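Local atomic coordinates of PlzA (Borrelia burgdorferi, PDB entry 7MIE), a protein that binds the second messenger cyclic di-GMP through a PilZ domain and probably acts as a receptor in bacterial signalling. Residues I227-S232 with L262-D267; I240-K245 with L273-L278. One frame throughout, in Å; residues are numbered along the deposited sequence.

Interaction 1: residues I227-S232 with L262-D267. With C2E (9,9'-[(2R,3R,3aS,5S,7aR,9R,10R,10aS,12S,14aR)-3,5,10,12-tetrahydroxy-5,12-dioxidooctahydro-2H,7H-difuro[3,2-d:3',2'-j][1,3,7,9,2,8]tetraoxadiphosphacyclododecine-2,9-diyl]bis(2-amino-1,9-dihydro-6H-purin-6-one)), chain C.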
loop_
_atom_site.group_PDB
_atom_site.type_symbol
_atom_site.label_atom_id
_atom_site.label_comp_id
_atom_site.label_asym_id
_atom_site.label_seq_id
_atom_site.Cartn_x
_atom_site.Cartn_y
_atom_site.Cartn_z
ATOM N N ILE A 227 2.005 19.135 -18.363
ATOM C CA ILE A 227 3.435 19.058 -18.632
ATOM C C ILE A 227 3.987 17.820 -17.933
ATOM O O ILE A 227 3.450 17.408 -16.903
ATOM C CB ILE A 227 4.175 20.310 -18.122
ATOM C CG1 ILE A 227 3.749 20.677 -16.697
ATOM C CG2 ILE A 227 4.015 21.475 -19.085
ATOM C CD1 ILE A 227 4.879 21.149 -15.808
ATOM N N ASP A 228 5.066 17.267 -18.501
ATOM C CA ASP A 228 5.812 16.166 -17.919
ATOM C C ASP A 228 6.862 16.734 -16.978
ATOM O O ASP A 228 7.505 17.734 -17.297
ATOM C CB ASP A 228 6.591 15.391 -18.979
ATOM C CG ASP A 228 5.846 14.227 -19.607
ATOM O OD1 ASP A 228 4.639 14.048 -19.315
ATOM O OD2 ASP A 228 6.482 13.505 -20.396
ATOM N N LEU A 229 7.052 16.069 -15.829
ATOM C CA LEU A 229 8.017 16.563 -14.870
ATOM C C LEU A 229 8.629 15.419 -14.072
ATOM O O LEU A 229 8.213 14.275 -14.163
ATOM C CB LEU A 229 7.346 17.597 -13.963
ATOM C CG LEU A 229 6.133 17.089 -13.189
ATOM C CD1 LEU A 229 6.582 16.378 -11.914
ATOM C CD2 LEU A 229 5.205 18.241 -12.856
ATOM N N ILE A 230 9.680 15.755 -13.329
ATOM C CA ILE A 230 10.325 14.807 -12.448
ATOM C C ILE A 230 10.338 15.460 -11.070
ATOM O O ILE A 230 10.806 16.589 -10.902
ATOM C CB ILE A 230 11.730 14.385 -12.946
ATOM C CG1 ILE A 230 11.646 13.600 -14.259
ATOM C CG2 ILE A 230 12.451 13.580 -11.876
ATOM C CD1 ILE A 230 12.915 13.596 -15.076
ATOM N N PHE A 231 9.705 14.771 -10.115
ATOM C CA PHE A 231 9.655 15.231 -8.735
ATOM C C PHE A 231 10.713 14.467 -7.965
ATOM O O PHE A 231 10.818 13.255 -8.091
ATOM C CB PHE A 231 8.250 14.949 -8.177
ATOM C CG PHE A 231 8.054 15.064 -6.683
ATOM C CD1 PHE A 231 8.147 16.296 -6.055
ATOM C CD2 PHE A 231 7.706 13.951 -5.920
ATOM C CE1 PHE A 231 7.899 16.409 -4.691
ATOM C CE2 PHE A 231 7.454 14.067 -4.555
ATOM C CZ PHE A 231 7.563 15.297 -3.949
ATOM N N SER A 232 11.500 15.187 -7.163
ATOM C CA SER A 232 12.547 14.511 -6.432
ATOM C C SER A 232 12.781 15.168 -5.082
ATOM O O SER A 232 12.471 16.352 -4.861
ATOM C CB SER A 232 13.834 14.449 -7.267
ATOM O OG SER A 232 14.413 15.738 -7.358
ATOM N N LEU A 262 1.093 23.312 -7.339
ATOM C CA LEU A 262 1.108 22.398 -8.463
ATOM C C LEU A 262 0.747 20.985 -7.985
ATOM O O LEU A 262 1.494 20.409 -7.209
ATOM C CB LEU A 262 2.545 22.417 -8.999
ATOM C CG LEU A 262 2.835 21.465 -10.157
ATOM C CD1 LEU A 262 2.041 21.857 -11.393
ATOM C CD2 LEU A 262 4.328 21.432 -10.477
ATOM N N GLY A 263 -0.378 20.450 -8.474
ATOM C CA GLY A 263 -0.780 19.065 -8.235
ATOM C C GLY A 263 -0.143 18.134 -9.266
ATOM O O GLY A 263 -0.113 18.469 -10.446
ATOM N N ILE A 264 0.381 16.979 -8.821
ATOM C CA ILE A 264 1.150 16.075 -9.663
ATOM C C ILE A 264 0.584 14.668 -9.519
ATOM O O ILE A 264 0.346 14.213 -8.405
ATOM C CB ILE A 264 2.628 16.061 -9.206
ATOM C CG1 ILE A 264 3.258 17.462 -9.259
ATOM C CG2 ILE A 264 3.427 15.005 -9.987
ATOM C CD1 ILE A 264 4.567 17.594 -8.498
ATOM N N ALA A 265 0.385 13.993 -10.653
ATOM C CA ALA A 265 0.059 12.583 -10.725
ATOM C C ALA A 265 1.309 11.864 -11.187
ATOM O O ALA A 265 1.759 12.100 -12.330
ATOM C CB ALA A 265 -1.051 12.359 -11.755
ATOM N N PHE A 266 1.851 10.991 -10.325
ATOM C CA PHE A 266 2.999 10.178 -10.698
ATOM C C PHE A 266 2.603 9.170 -11.776
ATOM O O PHE A 266 1.516 8.601 -11.727
ATOM C CB PHE A 266 3.573 9.450 -9.472
ATOM C CG PHE A 266 3.997 10.355 -8.335
ATOM C CD1 PHE A 266 4.466 11.639 -8.564
ATOM C CD2 PHE A 266 3.919 9.914 -7.027
ATOM C CE1 PHE A 266 4.888 12.443 -7.512
ATOM C CE2 PHE A 266 4.292 10.725 -5.962
ATOM C CZ PHE A 266 4.785 11.989 -6.206
ATOM N N ASP A 267 3.491 8.944 -12.756
ATOM C CA ASP A 267 3.200 7.950 -13.788
ATOM C C ASP A 267 2.978 6.583 -13.147
ATOM O O ASP A 267 3.865 6.043 -12.482
ATOM C CB ASP A 267 4.319 7.922 -14.836
ATOM C CG ASP A 267 4.471 9.211 -15.638
ATOM O OD1 ASP A 267 3.567 10.037 -15.591
ATOM O OD2 ASP A 267 5.511 9.359 -16.336
HETATM P P1 C2E C . -6.420 12.556 -11.666
HETATM O O2P C2E C . -6.681 14.000 -11.669
HETATM O O1P C2E C . -5.904 11.853 -12.897
HETATM O "O5'" C2E C . -5.223 12.382 -10.606
HETATM C "C5'" C2E C . -4.620 11.084 -10.479
HETATM C "C4'" C2E C . -3.890 10.998 -9.159
HETATM O "O4'" C2E C . -2.902 12.050 -9.082
HETATM C "C3'" C2E C . -4.752 11.223 -7.913
HETATM O "O3'" C2E C . -5.374 9.982 -7.599
HETATM C "C2'" C2E C . -3.616 11.466 -6.882
HETATM O "O2'" C2E C . -2.969 10.242 -6.592
HETATM C "C1'" C2E C . -2.628 12.302 -7.714
HETATM N N9 C2E C . -2.769 13.727 -7.462
HETATM C C8 C2E C . -3.283 14.719 -8.266
HETATM N N7 C2E C . -3.253 15.900 -7.712
HETATM C C5 C2E C . -2.717 15.657 -6.443
HETATM C C6 C2E C . -2.469 16.542 -5.369
HETATM O O6 C2E C . -2.751 17.749 -5.316
HETATM N N1 C2E C . -1.927 15.861 -4.264
HETATM C C2 C2E C . -1.645 14.511 -4.218
HETATM N N2 C2E C . -1.133 14.006 -3.075
HETATM N N3 C2E C . -1.881 13.674 -5.222
HETATM C C4 C2E C . -2.413 14.326 -6.293
HETATM P P11 C2E C . -6.655 10.019 -6.608
HETATM O O21 C2E C . -6.926 8.578 -6.333
HETATM O O11 C2E C . -6.285 10.899 -5.445
HETATM O O5A C2E C . -7.766 10.785 -7.492
HETATM C C5A C2E C . -8.378 9.986 -8.535
HETATM C C4A C2E C . -9.150 10.902 -9.444
HETATM O O4A C2E C . -10.234 11.521 -8.714
HETATM C C3A C2E C . -8.335 12.078 -9.985
HETATM O O3A C2E C . -7.576 11.592 -11.089
HETATM C C2A C2E C . -9.453 13.060 -10.326
HETATM O O2A C2E C . -10.114 12.725 -11.538
HETATM C C1A C2E C . -10.373 12.855 -9.116
HETATM N N91 C2E C . -10.133 13.767 -8.014
HETATM C C81 C2E C . -9.541 13.486 -6.800
HETATM N N71 C2E C . -9.476 14.543 -6.032
HETATM C C51 C2E C . -10.069 15.572 -6.769
HETATM C C61 C2E C . -10.297 16.943 -6.451
HETATM O O61 C2E C . -10.047 17.574 -5.416
HETATM N N11 C2E C . -10.933 17.609 -7.494
HETATM C C21 C2E C . -11.259 17.064 -8.710
HETATM N N21 C2E C . -11.857 17.893 -9.584
HETATM N N31 C2E C . -11.094 15.773 -9.004
HETATM C C41 C2E C . -10.471 15.094 -7.991
#
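Phe231 and Phe266 meet ring against ring: CD2 of Phe231 lies 3.5 Å from CZ of Phe266, and CE1 of Phe266 is nearly as close to that CD2 of Phe231. The two planes are almost parallel, tilted by 19°, but they are slid past each other with centroids 5.6 Å apart, so corners of the rings touch and there is little true stacking. Leu229 works with both of its methyls. CD2 meets CD2 of Leu262 tip to tip at 4.1 Å and also skirts CG1 of Ile264, while CD1 settles on Ile264 between its CG2, at 3.9 Å, and its CD1. The unusual first torsion of Leu229, with CG tucked in over the backbone and flanked by N and C (chi1 58°), sets this fork facing strand 262-266.

Strands 228-232 and 262-266 run at 90° to each other, about 8.9 Å apart, and strand 240-250 pairs with both; these side chains fill the inside of the curled antiparallel sheet of the c-di-GMP-binding PilZ domain. Around them, Ala211 and Val213 pack on Phe231, and Tyr275 sets its ring edge-to-face with Phe266. The other side of strand 262-266 meets the ligand: CB of Ala265 is 3.3 Å from the ribose O4' of c-di-GMP, and CA of Gly263 is 3.8 Å from the guanine O6. Arg168, Arg172, Asp205 and Ser207 hydrogen-bond the dinucleotide.

Interaction 2: residues I240-K245 with L273-L278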
loop_
_atom_site.group_PDB
_atom_site.type_symbol
_atom_site.label_atom_id
_atom_site.label_comp_id
_atom_site.label_asym_id
_atom_site.label_seq_id
_atom_site.Cartn_x
_atom_site.Cartn_y
_atom_site.Cartn_z
ATOM N N ILE A 240 15.520 10.561 -4.451
ATOM C CA ILE A 240 14.489 9.759 -5.119
ATOM C C ILE A 240 13.867 10.605 -6.224
ATOM O O ILE A 240 13.546 11.771 -6.008
ATOM C CB ILE A 240 13.410 9.274 -4.129
ATOM C CG1 ILE A 240 13.939 8.142 -3.250
ATOM C CG2 ILE A 240 12.143 8.833 -4.860
ATOM C CD1 ILE A 240 12.853 7.328 -2.585
ATOM N N PHE A 241 13.750 10.019 -7.413
ATOM C CA PHE A 241 13.221 10.671 -8.594
ATOM C C PHE A 241 11.943 9.944 -8.998
ATOM O O PHE A 241 11.932 8.715 -9.125
ATOM C CB PHE A 241 14.226 10.616 -9.749
ATOM C CG PHE A 241 15.512 11.341 -9.445
ATOM C CD1 PHE A 241 15.637 12.702 -9.682
ATOM C CD2 PHE A 241 16.578 10.668 -8.869
ATOM C CE1 PHE A 241 16.804 13.379 -9.346
ATOM C CE2 PHE A 241 17.752 11.339 -8.551
ATOM C CZ PHE A 241 17.861 12.691 -8.788
ATOM N N ILE A 242 10.888 10.736 -9.211
ATOM C CA ILE A 242 9.605 10.186 -9.635
ATOM C C ILE A 242 9.094 10.997 -10.809
ATOM O O ILE A 242 8.840 12.193 -10.702
ATOM C CB ILE A 242 8.571 10.218 -8.482
ATOM C CG1 ILE A 242 9.197 9.721 -7.176
ATOM C CG2 ILE A 242 7.327 9.424 -8.867
ATOM C CD1 ILE A 242 8.306 9.874 -5.960
ATOM N N GLU A 243 8.842 10.293 -11.918
ATOM C CA GLU A 243 8.286 10.916 -13.105
ATOM C C GLU A 243 6.776 11.033 -12.948
ATOM O O GLU A 243 6.133 10.138 -12.401
ATOM C CB GLU A 243 8.669 10.066 -14.318
ATOM C CG GLU A 243 10.183 9.904 -14.430
ATOM C CD GLU A 243 10.647 9.072 -15.627
ATOM O OE1 GLU A 243 10.076 9.271 -16.713
ATOM O OE2 GLU A 243 11.550 8.196 -15.456
ATOM N N GLY A 244 6.238 12.150 -13.428
ATOM C CA GLY A 244 4.814 12.421 -13.309
ATOM C C GLY A 244 4.358 13.522 -14.263
ATOM O O GLY A 244 5.123 13.992 -15.107
ATOM N N LYS A 245 3.083 13.898 -14.130
ATOM C CA LYS A 245 2.431 14.898 -14.965
ATOM C C LYS A 245 1.673 15.865 -14.067
ATOM O O LYS A 245 1.186 15.486 -13.000
ATOM C CB LYS A 245 1.452 14.218 -15.928
ATOM C CG LYS A 245 2.124 13.258 -16.903
ATOM C CD LYS A 245 1.218 12.723 -17.991
ATOM C CE LYS A 245 1.853 11.614 -18.811
ATOM N NZ LYS A 245 3.335 11.682 -18.808
ATOM N N LEU A 273 9.434 1.665 -5.940
ATOM C CA LEU A 273 9.023 0.884 -4.783
ATOM C C LEU A 273 9.425 1.593 -3.487
ATOM O O LEU A 273 8.667 1.557 -2.517
ATOM C CB LEU A 273 9.681 -0.503 -4.840
ATOM C CG LEU A 273 9.168 -1.466 -3.765
ATOM C CD1 LEU A 273 7.645 -1.484 -3.740
ATOM C CD2 LEU A 273 9.718 -2.879 -3.965
ATOM N N GLU A 274 10.583 2.263 -3.468
ATOM C CA GLU A 274 11.036 2.970 -2.271
ATOM C C GLU A 274 10.065 4.092 -1.870
ATOM O O GLU A 274 9.856 4.345 -0.674
ATOM C CB GLU A 274 12.433 3.579 -2.461
ATOM C CG GLU A 274 13.443 2.615 -3.060
ATOM C CD GLU A 274 13.302 2.626 -4.577
ATOM O OE1 GLU A 274 12.701 1.675 -5.119
ATOM O OE2 GLU A 274 13.704 3.639 -5.199
ATOM N N TYR A 275 9.477 4.768 -2.870
ATOM C CA TYR A 275 8.487 5.798 -2.556
ATOM C C TYR A 275 7.228 5.134 -1.986
ATOM O O TYR A 275 6.664 5.595 -0.993
ATOM C CB TYR A 275 8.101 6.603 -3.803
ATOM C CG TYR A 275 7.014 7.613 -3.483
ATOM C CD1 TYR A 275 7.325 8.778 -2.794
ATOM C CD2 TYR A 275 5.669 7.371 -3.754
ATOM C CE1 TYR A 275 6.356 9.712 -2.438
ATOM C CE2 TYR A 275 4.687 8.303 -3.433
ATOM C CZ TYR A 275 5.020 9.462 -2.740
ATOM O OH TYR A 275 4.104 10.417 -2.390
ATOM N N THR A 276 6.719 4.121 -2.695
ATOM C CA THR A 276 5.511 3.448 -2.261
ATOM C C THR A 276 5.661 2.965 -0.815
ATOM O O THR A 276 4.753 3.115 0.022
ATOM C CB THR A 276 5.187 2.271 -3.187
ATOM O OG1 THR A 276 5.006 2.856 -4.484
ATOM C CG2 THR A 276 3.887 1.622 -2.749
ATOM N N MET A 277 6.833 2.382 -0.508
ATOM C CA MET A 277 7.050 1.877 0.852
ATOM C C MET A 277 7.213 3.015 1.883
ATOM O O MET A 277 6.834 2.860 3.044
ATOM C CB MET A 277 8.288 0.968 0.904
ATOM C CG MET A 277 8.125 -0.390 0.239
ATOM S SD MET A 277 6.687 -1.316 0.786
ATOM C CE MET A 277 6.746 -2.818 -0.205
ATOM N N LEU A 278 7.723 4.187 1.481
ATOM C CA LEU A 278 7.763 5.348 2.373
ATOM C C LEU A 278 6.336 5.746 2.791
ATOM O O LEU A 278 6.084 6.075 3.957
ATOM C CB LEU A 278 8.460 6.507 1.639
ATOM C CG LEU A 278 8.308 7.919 2.208
ATOM C CD1 LEU A 278 9.261 8.080 3.385
ATOM C CD2 LEU A 278 8.683 8.960 1.153
#
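Ile242 reaches Tyr275 with a single atom, its CD1 methyl, which sits over one face of the phenol ring. From CB the chain climbs through CG1, placed anti to the carbonyl carbon (chi1 -45°), and then extends, so that CD1 is carried out to the helix. There it lies 3.5 Å from CD1 of Tyr275, with ring atom CG and the tyrosine's own CB close behind. The methyl is 3.9 Å from the ring centroid and 29° off the ring normal, a CH-pi contact displaced toward the CG-CD1 bond. The isoleucine arm meets the tyrosine side chain roughly at right angles.

Here the last helix of the chain, 273-283, lies across strand 240-250 of the PilZ domain's curled sheet, the short segments making an angle of 98° at a separation of 9.4 Å. Two residues earlier on the strand, Ile240 also points to the helix: its CD1 rests 3.8 Å from CB of Glu274 and near the backbone N of Tyr275. On the glutamate side this contact is made by CB, the aliphatic root of the side chain.

Beyond Ile242, the Tyr275 ring is held at its far end, where OH hydrogen-bonds the backbone oxygen of Ser207, a residue of the c-di-GMP site, while Phe233 packs against the Tyr275 side chain.

Overall arrangement
The centres of the two interactions lie about 10 Å apart, on the same side of the chain's centre, and their segments alternate along the chain: 227-232, 240-245, 262-267, then 273-278. Strand 240-250 joins them: it is the antiparallel neighbour of both strands of interaction 1 and supplies the strand of interaction 2. Direct ties include the salt bridge from Asp228 OD1 to Lys245 NZ (2.7 Å). Interaction 1 carries Gly263, Ile264 and Ala265 of the c-di-GMP pocket on strand 260-266; interaction 2 comes near it through Tyr275, about 6 Å from a bound ligand at the nearest side-chain atoms. The sheet that carries part of the pocket thus also carries the C-terminal helix 273-283.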